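Local coordinates for mycosin-1 (Mycobacterium smegmatis, PDB 4KB5), which acts as a subtilisin-like serine protease that cleaves EspB and may regulate ESX-1 (type VII) secretion and virulence, at residues C29-V34 with L289-Q294; G121-V126 with L321-K326; V210-A215 with L256-I261. All blocks are in the same frame, centred on the assembly; numbering follows the deposited sequence.

Contact 1. Residues C29-V34 with L289-Q294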
loop_
_atom_site.group_PDB
_atom_site.type_symbol
_atom_site.label_atom_id
_atom_site.label_comp_id
_atom_site.label_asym_id
_atom_site.label_seq_id
_atom_site.Cartn_x
_atom_site.Cartn_y
_atom_site.Cartn_z
ATOM N N CYS A 29 -14.778 -13.942 -11.548
ATOM C CA CYS A 29 -14.729 -12.586 -10.983
ATOM C C CYS A 29 -15.580 -12.463 -9.722
ATOM O O CYS A 29 -16.667 -13.033 -9.654
ATOM C CB CYS A 29 -15.164 -11.545 -12.022
ATOM S SG CYS A 29 -13.990 -11.319 -13.392
ATOM N N ALA A 30 -15.079 -11.719 -8.733
ATOM C CA ALA A 30 -15.701 -11.620 -7.403
ATOM C C ALA A 30 -16.396 -10.277 -7.202
ATOM O O ALA A 30 -16.063 -9.300 -7.869
ATOM C CB ALA A 30 -14.652 -11.841 -6.315
ATOM N N THR A 31 -17.356 -10.238 -6.277
ATOM C CA THR A 31 -18.153 -9.038 -6.001
ATOM C C THR A 31 -18.193 -8.805 -4.493
ATOM O O THR A 31 -18.381 -9.758 -3.741
ATOM C CB THR A 31 -19.605 -9.203 -6.522
ATOM O OG1 THR A 31 -19.585 -9.494 -7.922
ATOM C CG2 THR A 31 -20.438 -7.942 -6.287
ATOM N N PRO A 32 -18.011 -7.546 -4.041
ATOM C CA PRO A 32 -18.120 -7.279 -2.600
ATOM C C PRO A 32 -19.559 -7.452 -2.120
ATOM O O PRO A 32 -20.496 -7.418 -2.922
ATOM C CB PRO A 32 -17.711 -5.809 -2.480
ATOM C CG PRO A 32 -17.951 -5.234 -3.833
ATOM C CD PRO A 32 -17.606 -6.342 -4.784
ATOM N N THR A 33 -19.722 -7.639 -0.819
ATOM C CA THR A 33 -21.040 -7.858 -0.235
ATOM C C THR A 33 -21.177 -7.079 1.082
ATOM O O THR A 33 -20.380 -6.169 1.355
ATOM C CB THR A 33 -21.354 -9.379 -0.106
ATOM O OG1 THR A 33 -22.675 -9.559 0.412
ATOM C CG2 THR A 33 -20.363 -10.100 0.800
ATOM N N VAL A 34 -22.198 -7.399 1.880
ATOM C CA VAL A 34 -22.389 -6.739 3.173
ATOM C C VAL A 34 -22.497 -7.763 4.292
ATOM O O VAL A 34 -22.904 -8.900 4.051
ATOM C CB VAL A 34 -23.614 -5.788 3.178
ATOM C CG1 VAL A 34 -23.511 -4.749 2.060
ATOM C CG2 VAL A 34 -24.917 -6.568 3.064
ATOM N N LEU A 289 -16.549 1.196 -0.356
ATOM C CA LEU A 289 -17.567 1.331 -1.404
ATOM C C LEU A 289 -17.363 0.274 -2.465
ATOM O O LEU A 289 -16.220 -0.107 -2.756
ATOM C CB LEU A 289 -17.532 2.722 -2.058
ATOM C CG LEU A 289 -17.786 3.947 -1.180
ATOM C CD1 LEU A 289 -17.783 5.218 -2.024
ATOM C CD2 LEU A 289 -19.077 3.839 -0.362
ATOM N N GLY A 290 -18.470 -0.184 -3.054
ATOM C CA GLY A 290 -18.445 -1.290 -4.008
ATOM C C GLY A 290 -18.450 -0.821 -5.443
ATOM O O GLY A 290 -18.157 0.353 -5.730
ATOM N N TYR A 291 -18.807 -1.737 -6.349
ATOM C CA TYR A 291 -18.749 -1.460 -7.790
ATOM C C TYR A 291 -19.703 -0.368 -8.264
ATOM O O TYR A 291 -19.457 0.242 -9.295
ATOM C CB TYR A 291 -18.954 -2.726 -8.617
ATOM C CG TYR A 291 -17.939 -3.823 -8.357
ATOM C CD1 TYR A 291 -18.207 -5.147 -8.722
ATOM C CD2 TYR A 291 -16.715 -3.543 -7.724
ATOM C CE1 TYR A 291 -17.285 -6.157 -8.489
ATOM C CE2 TYR A 291 -15.794 -4.540 -7.481
ATOM C CZ TYR A 291 -16.077 -5.840 -7.855
ATOM O OH TYR A 291 -15.142 -6.815 -7.619
ATOM N N ASP A 292 -20.779 -0.120 -7.520
ATOM C CA ASP A 292 -21.706 0.958 -7.870
ATOM C C ASP A 292 -21.498 2.189 -6.989
ATOM O O ASP A 292 -22.237 3.165 -7.086
ATOM C CB ASP A 292 -23.163 0.464 -7.798
ATOM C CG ASP A 292 -23.424 -0.709 -8.727
ATOM O OD1 ASP A 292 -23.106 -0.602 -9.927
ATOM O OD2 ASP A 292 -23.941 -1.741 -8.258
ATOM N N GLY A 293 -20.474 2.148 -6.137
ATOM C CA GLY A 293 -20.205 3.263 -5.236
ATOM C C GLY A 293 -21.124 3.261 -4.031
ATOM O O GLY A 293 -21.268 4.278 -3.352
ATOM N N GLN A 294 -21.738 2.110 -3.778
ATOM C CA GLN A 294 -22.587 1.886 -2.621
ATOM C C GLN A 294 -21.723 1.272 -1.519
ATOM O O GLN A 294 -20.758 0.580 -1.830
ATOM C CB GLN A 294 -23.722 0.914 -2.985
ATOM C CG GLN A 294 -23.365 -0.589 -2.924
ATOM C CD GLN A 294 -22.398 -1.077 -4.025
ATOM O OE1 GLN A 294 -21.878 -0.294 -4.829
ATOM N NE2 GLN A 294 -22.148 -2.390 -4.048
#
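Tyr291 turns one face of its ring to Pro32 CD, and its hydroxyl bonds to the backbone two residues earlier, at Ala30 O. Pro32 CD stands 3.7 Å from the centroid of the Tyr291 ring, only 20° off the ring normal, which makes this a CH-pi contact over the face. The methylene is displaced a little toward the phenolic side, with Pro32 CD 3.5 Å from Tyr291 CZ. Proline suits the place because CD, bonded to the backbone nitrogen, is somewhat polarised, and the closed ring offers a compact hydrocarbon surface to the aromatic cloud. At the ring edge the Tyr291 hydroxyl donates to Ala30 O, OH to O 2.7 Å, tilted 32° from the carbonyl plane. Gripped at face and hydroxyl together, the ring has little freedom to turn. Its CG lies anti to the carbonyl carbon (chi1 -59°), which carries the hydroxyl to Ala30 O.

Residues 29-34 belong to the N-terminal extension, which wraps around the subtilisin-like catalytic domain and is tethered by the Cys29-Cys98 disulfide. Tyr291 projects from a type I beta turn, Gly290 to Gly293, where Gly293 N bonds to Gly290 O and Gly293 has the positive phi that glycine accepts readily. Gln294 folds back over this turn and takes a bond from Asp292 N on its OE1, N to OE1 2.9 Å.

Pro32 CG also lies against Gly290 CA at 4.0 Å, where the lack of a side chain lets the Gln294 amide come close. Thr31 passes the ring obliquely, its CA 3.9 Å from Tyr291 CE1. Beyond the pair, Pro32 packs on Met104 and Tyr291 on Thr103, both of helix 102-110, which begins beside His101, assigned to the charge relay as in other subtilases.

Contact 2. Residues G121-V126 with L321-K326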
loop_
_atom_site.group_PDB
_atom_site.type_symbol
_atom_site.label_atom_id
_atom_site.label_comp_id
_atom_site.label_asym_id
_atom_site.label_seq_id
_atom_site.Cartn_x
_atom_site.Cartn_y
_atom_site.Cartn_z
ATOM N N GLY A 121 -14.218 8.726 2.131
ATOM C CA GLY A 121 -12.794 8.441 2.071
ATOM C C GLY A 121 -11.980 9.525 2.778
ATOM O O GLY A 121 -12.500 10.605 3.104
ATOM N N MET A 122 -10.699 9.244 3.000
ATOM C CA MET A 122 -9.806 10.181 3.692
ATOM C C MET A 122 -9.720 11.516 2.935
ATOM O O MET A 122 -9.770 12.596 3.541
ATOM C CB MET A 122 -8.421 9.528 3.868
ATOM C CG MET A 122 -7.383 10.380 4.572
ATOM S SD MET A 122 -7.604 10.487 6.363
ATOM C CE MET A 122 -7.438 8.774 6.842
ATOM N N ALA A 123 -9.623 11.433 1.607
ATOM C CA ALA A 123 -9.388 12.603 0.765
ATOM C C ALA A 123 -10.340 12.598 -0.440
ATOM O O ALA A 123 -9.935 12.237 -1.555
ATOM C CB ALA A 123 -7.929 12.642 0.318
ATOM N N PRO A 124 -11.611 13.017 -0.215
ATOM C CA PRO A 124 -12.687 12.885 -1.208
ATOM C C PRO A 124 -12.590 13.788 -2.427
ATOM O O PRO A 124 -13.417 13.656 -3.315
ATOM C CB PRO A 124 -13.962 13.225 -0.406
ATOM C CG PRO A 124 -13.485 14.089 0.716
ATOM C CD PRO A 124 -12.108 13.574 1.063
ATOM N N ASP A 125 -11.623 14.702 -2.468
ATOM C CA ASP A 125 -11.415 15.540 -3.650
ATOM C C ASP A 125 -10.239 15.118 -4.563
ATOM O O ASP A 125 -9.974 15.793 -5.561
ATOM C CB ASP A 125 -11.238 17.013 -3.262
ATOM C CG ASP A 125 -12.540 17.686 -2.835
ATOM O OD1 ASP A 125 -13.622 17.347 -3.360
ATOM O OD2 ASP A 125 -12.469 18.586 -1.974
ATOM N N VAL A 126 -9.534 14.032 -4.240
ATOM C CA VAL A 126 -8.374 13.626 -5.060
ATOM C C VAL A 126 -8.789 13.113 -6.447
ATOM O O VAL A 126 -9.899 12.624 -6.617
ATOM C CB VAL A 126 -7.486 12.531 -4.411
ATOM C CG1 VAL A 126 -6.768 13.055 -3.172
ATOM C CG2 VAL A 126 -8.274 11.254 -4.105
ATOM N N LEU A 321 -4.023 10.121 3.701
ATOM C CA LEU A 321 -3.439 11.176 4.556
ATOM C C LEU A 321 -2.329 11.939 3.809
ATOM O O LEU A 321 -2.251 13.187 3.843
ATOM C CB LEU A 321 -2.925 10.576 5.879
ATOM C CG LEU A 321 -2.191 11.556 6.834
ATOM C CD1 LEU A 321 -3.033 12.787 7.181
ATOM C CD2 LEU A 321 -1.730 10.856 8.104
ATOM N N ALA A 322 -1.480 11.197 3.101
ATOM C CA ALA A 322 -0.409 11.847 2.332
ATOM C C ALA A 322 -0.966 12.881 1.345
ATOM O O ALA A 322 -0.374 13.961 1.160
ATOM C CB ALA A 322 0.470 10.806 1.629
ATOM N N ALA A 323 -2.113 12.566 0.734
ATOM C CA ALA A 323 -2.789 13.507 -0.166
ATOM C C ALA A 323 -3.308 14.749 0.564
ATOM O O ALA A 323 -3.159 15.875 0.080
ATOM C CB ALA A 323 -3.915 12.804 -0.915
ATOM N N LEU A 324 -3.914 14.551 1.731
ATOM C CA LEU A 324 -4.284 15.692 2.587
ATOM C C LEU A 324 -3.068 16.574 2.887
ATOM O O LEU A 324 -3.114 17.797 2.717
ATOM C CB LEU A 324 -4.918 15.206 3.900
ATOM C CG LEU A 324 -6.206 14.381 3.762
ATOM C CD1 LEU A 324 -6.840 14.127 5.119
ATOM C CD2 LEU A 324 -7.197 15.086 2.851
ATOM N N VAL A 325 -1.979 15.937 3.320
ATOM C CA VAL A 325 -0.742 16.659 3.641
ATOM C C VAL A 325 -0.217 17.392 2.404
ATOM O O VAL A 325 0.171 18.559 2.490
ATOM C CB VAL A 325 0.334 15.715 4.225
ATOM C CG1 VAL A 325 1.658 16.449 4.409
ATOM C CG2 VAL A 325 -0.148 15.118 5.541
ATOM N N LYS A 326 -0.254 16.721 1.253
ATOM C CA LYS A 326 0.215 17.317 -0.004
ATOM C C LYS A 326 -0.573 18.582 -0.389
ATOM O O LYS A 326 0.010 19.565 -0.835
ATOM C CB LYS A 326 0.193 16.268 -1.122
ATOM C CG LYS A 326 0.660 16.742 -2.487
ATOM C CD LYS A 326 2.097 17.241 -2.462
ATOM C CE LYS A 326 2.520 17.709 -3.839
ATOM N NZ LYS A 326 3.860 18.346 -3.805
#
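The loop 121-126 runs past one flank of helix 311-328 at close range, with the CA of Ala123 6.2 Å from that of Leu324, and folds into a type I beta turn from Ala123 to Val126. In this subtilase fold the loop leads into strand 127-132 of the central parallel sheet, and the contact joins that lead-in to the long helix whose N-terminal part carries Ser312, the inferred charge-relay serine.

Leu324 spreads its two methyls over the loop. CD2 rests on the methyl of Ala123, CD2 to CB 3.6 Å, while CD1 lies 3.8 Å from Met122 CG; the side chains of Met122 and Leu324 cross at about a right angle. Met122 extends CG toward the helix, anti to its own nitrogen (chi1 -180°), and so brings CG 3.5 Å from Leu321 N. The chain then bends at chi2 and chi3, with SD by Leu324 CD1; being unbranched, it can follow the helix flank. Next to Leu324 on the helix, Ala323 faces Ala123, and the two small side chains let the backbones come near: Ala123 CB is 4.2 Å from Ala323 CB.

Val66 of strand 65-70 touches both Val126 and Ala323, and Leu367 of helix 363-368 packs against Leu324. The buried carbonyl of Met122 accepts a hydrogen bond from Gln56 NE2. At the end of the turn, the branched Val126 turns one methyl to the helix, placing CG1 3.6 Å from Ala323 CB.

Contact 3. Residues V210-A215 with L256-I261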
loop_
_atom_site.group_PDB
_atom_site.type_symbol
_atom_site.label_atom_id
_atom_site.label_comp_id
_atom_site.label_asym_id
_atom_site.label_seq_id
_atom_site.Cartn_x
_atom_site.Cartn_y
_atom_site.Cartn_z
ATOM N N VAL A 210 5.277 10.497 -3.338
ATOM C CA VAL A 210 5.206 9.711 -2.098
ATOM C C VAL A 210 4.712 8.303 -2.422
ATOM O O VAL A 210 3.688 8.149 -3.084
ATOM C CB VAL A 210 4.199 10.326 -1.096
ATOM C CG1 VAL A 210 4.114 9.484 0.174
ATOM C CG2 VAL A 210 4.547 11.766 -0.781
ATOM N N ILE A 211 5.414 7.278 -1.952
ATOM C CA ILE A 211 4.982 5.894 -2.175
ATOM C C ILE A 211 4.675 5.235 -0.838
ATOM O O ILE A 211 5.524 5.228 0.065
ATOM C CB ILE A 211 6.043 5.053 -2.938
ATOM C CG1 ILE A 211 6.359 5.697 -4.296
ATOM C CG2 ILE A 211 5.584 3.593 -3.081
ATOM C CD1 ILE A 211 7.345 4.923 -5.154
ATOM N N VAL A 212 3.457 4.694 -0.728
ATOM C CA VAL A 212 2.962 4.038 0.477
ATOM C C VAL A 212 2.684 2.594 0.109
ATOM O O VAL A 212 1.984 2.320 -0.883
ATOM C CB VAL A 212 1.657 4.725 0.986
ATOM C CG1 VAL A 212 1.123 4.062 2.254
ATOM C CG2 VAL A 212 1.867 6.218 1.212
ATOM N N VAL A 213 3.217 1.659 0.887
ATOM C CA VAL A 213 3.085 0.242 0.559
ATOM C C VAL A 213 2.495 -0.555 1.722
ATOM O O VAL A 213 2.688 -0.207 2.881
ATOM C CB VAL A 213 4.429 -0.361 0.036
ATOM C CG1 VAL A 213 5.129 0.646 -0.885
ATOM C CG2 VAL A 213 5.381 -0.725 1.170
ATOM N N ALA A 214 1.770 -1.621 1.396
ATOM C CA ALA A 214 1.264 -2.571 2.382
ATOM C C ALA A 214 2.405 -3.333 3.053
ATOM O O ALA A 214 3.350 -3.743 2.382
ATOM C CB ALA A 214 0.314 -3.557 1.714
ATOM N N ALA A 215 2.305 -3.553 4.360
ATOM C CA ALA A 215 3.284 -4.408 5.062
ATOM C C ALA A 215 3.168 -5.877 4.635
ATOM O O ALA A 215 4.150 -6.637 4.707
ATOM C CB ALA A 215 3.142 -4.285 6.580
ATOM N N LEU A 256 6.967 4.364 2.472
ATOM C CA LEU A 256 6.358 4.221 3.809
ATOM C C LEU A 256 5.555 2.932 3.874
ATOM O O LEU A 256 4.554 2.763 3.142
ATOM C CB LEU A 256 5.476 5.426 4.163
ATOM C CG LEU A 256 4.763 5.370 5.536
ATOM C CD1 LEU A 256 5.737 5.176 6.706
ATOM C CD2 LEU A 256 3.938 6.646 5.709
ATOM N N THR A 257 6.006 2.008 4.714
ATOM C CA THR A 257 5.413 0.676 4.800
ATOM C C THR A 257 4.421 0.620 5.961
ATOM O O THR A 257 4.780 0.932 7.121
ATOM C CB THR A 257 6.511 -0.390 4.959
ATOM O OG1 THR A 257 7.376 -0.314 3.828
ATOM C CG2 THR A 257 5.939 -1.810 5.054
ATOM N N VAL A 258 3.176 0.228 5.646
ATOM C CA VAL A 258 2.061 0.356 6.589
ATOM C C VAL A 258 1.486 -0.979 7.045
ATOM O O VAL A 258 1.046 -1.802 6.233
ATOM C CB VAL A 258 0.958 1.264 6.018
ATOM C CG1 VAL A 258 -0.134 1.514 7.058
ATOM C CG2 VAL A 258 1.558 2.578 5.523
ATOM N N GLY A 259 1.504 -1.192 8.356
ATOM C CA GLY A 259 0.911 -2.386 8.965
ATOM C C GLY A 259 -0.519 -2.121 9.419
ATOM O O GLY A 259 -1.009 -0.990 9.358
ATOM N N SER A 260 -1.177 -3.160 9.911
ATOM C CA SER A 260 -2.586 -3.050 10.286
ATOM C C SER A 260 -2.856 -3.086 11.802
ATOM O O SER A 260 -2.243 -3.876 12.519
ATOM C CB SER A 260 -3.384 -4.160 9.596
ATOM O OG SER A 260 -4.723 -4.127 10.034
ATOM N N ILE A 261 -3.773 -2.228 12.267
ATOM C CA ILE A 261 -4.360 -2.355 13.622
ATOM C C ILE A 261 -5.871 -2.657 13.602
ATOM O O ILE A 261 -6.581 -2.345 12.625
ATOM C CB ILE A 261 -4.136 -1.117 14.514
ATOM C CG1 ILE A 261 -4.684 0.149 13.840
ATOM C CG2 ILE A 261 -2.661 -0.986 14.888
ATOM C CD1 ILE A 261 -5.356 1.109 14.796
#
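Strands 210-214 and 256-261 are neighbours in the parallel sheet at the core of the subtilase fold, their short axes 4.7 Å apart and twisted by -33°. A ladder of backbone bonds joins them, alternating in direction as parallel pairing requires. Leu256 N donates to Ile211 O, and Val213 N returns a bond to Leu256 O. Next, Val258 N meets Val213 O at 2.8 Å. The last, Ala215 N to Val258 O, is more bent (146° at the hydrogen), where 210-214 has given way to loop.

Beta-branched residues dominate, as suits extended strands buried on both faces. Val212 and Leu256 point to one face, and Val212 CG1 meets Val258 CG2, two residues on from Leu256, at 3.6 Å. On the other face Val213 CG2 lies 3.3 Å from Thr257 OG1, which is hydrogen-bonded to Ala249 O, satisfying a hydroxyl in a buried setting. Thr257 has OG1 anti to its carbonyl carbon (chi1 -60°), which leaves CG2 to pack 3.7 Å from Ala215 CA.

Farther out, helix 311-328 lies against the face bearing Val212 and Leu256, with Ser319 on Val212 and Val318 on Leu256. Helix 334-343 adds Ile338 and Thr342 to Leu256. On the other side of 210-214, strand 176-179 continues the sheet by bonding to the backbones of Val210, Val212 and Ala214. Ala214 packs on Thr311, and its side chain comes within about 4 Å of that of Ser312, the inferred charge-relay serine. At the ladder's end, small Ala215 fits against glycine, its CB 3.8 Å from Gly259 CA.

How the contacts relate
Helix 311-328 ties contacts 2 and 3 together: 321-326 lies on it, and its earlier turns pack on the strands of contact 3. These two contacts have centres 16 Å apart and meet directly, Ala322 CB touching Val210 CG1 at 4.1 Å. Contact 1 stands apart, its nearest atoms about 7 Å from contact 2 and about 17 Å from contact 3. Yet contacts 1 and 3 both approach the inferred charge-relay system: the side chain of Tyr291 is about 7 Å from that of His101, while the side chain of Ala214 is about 8 Å from that of the same histidine and about 4 Å from that of Ser312. Contact 2 lies away from the catalytic residues.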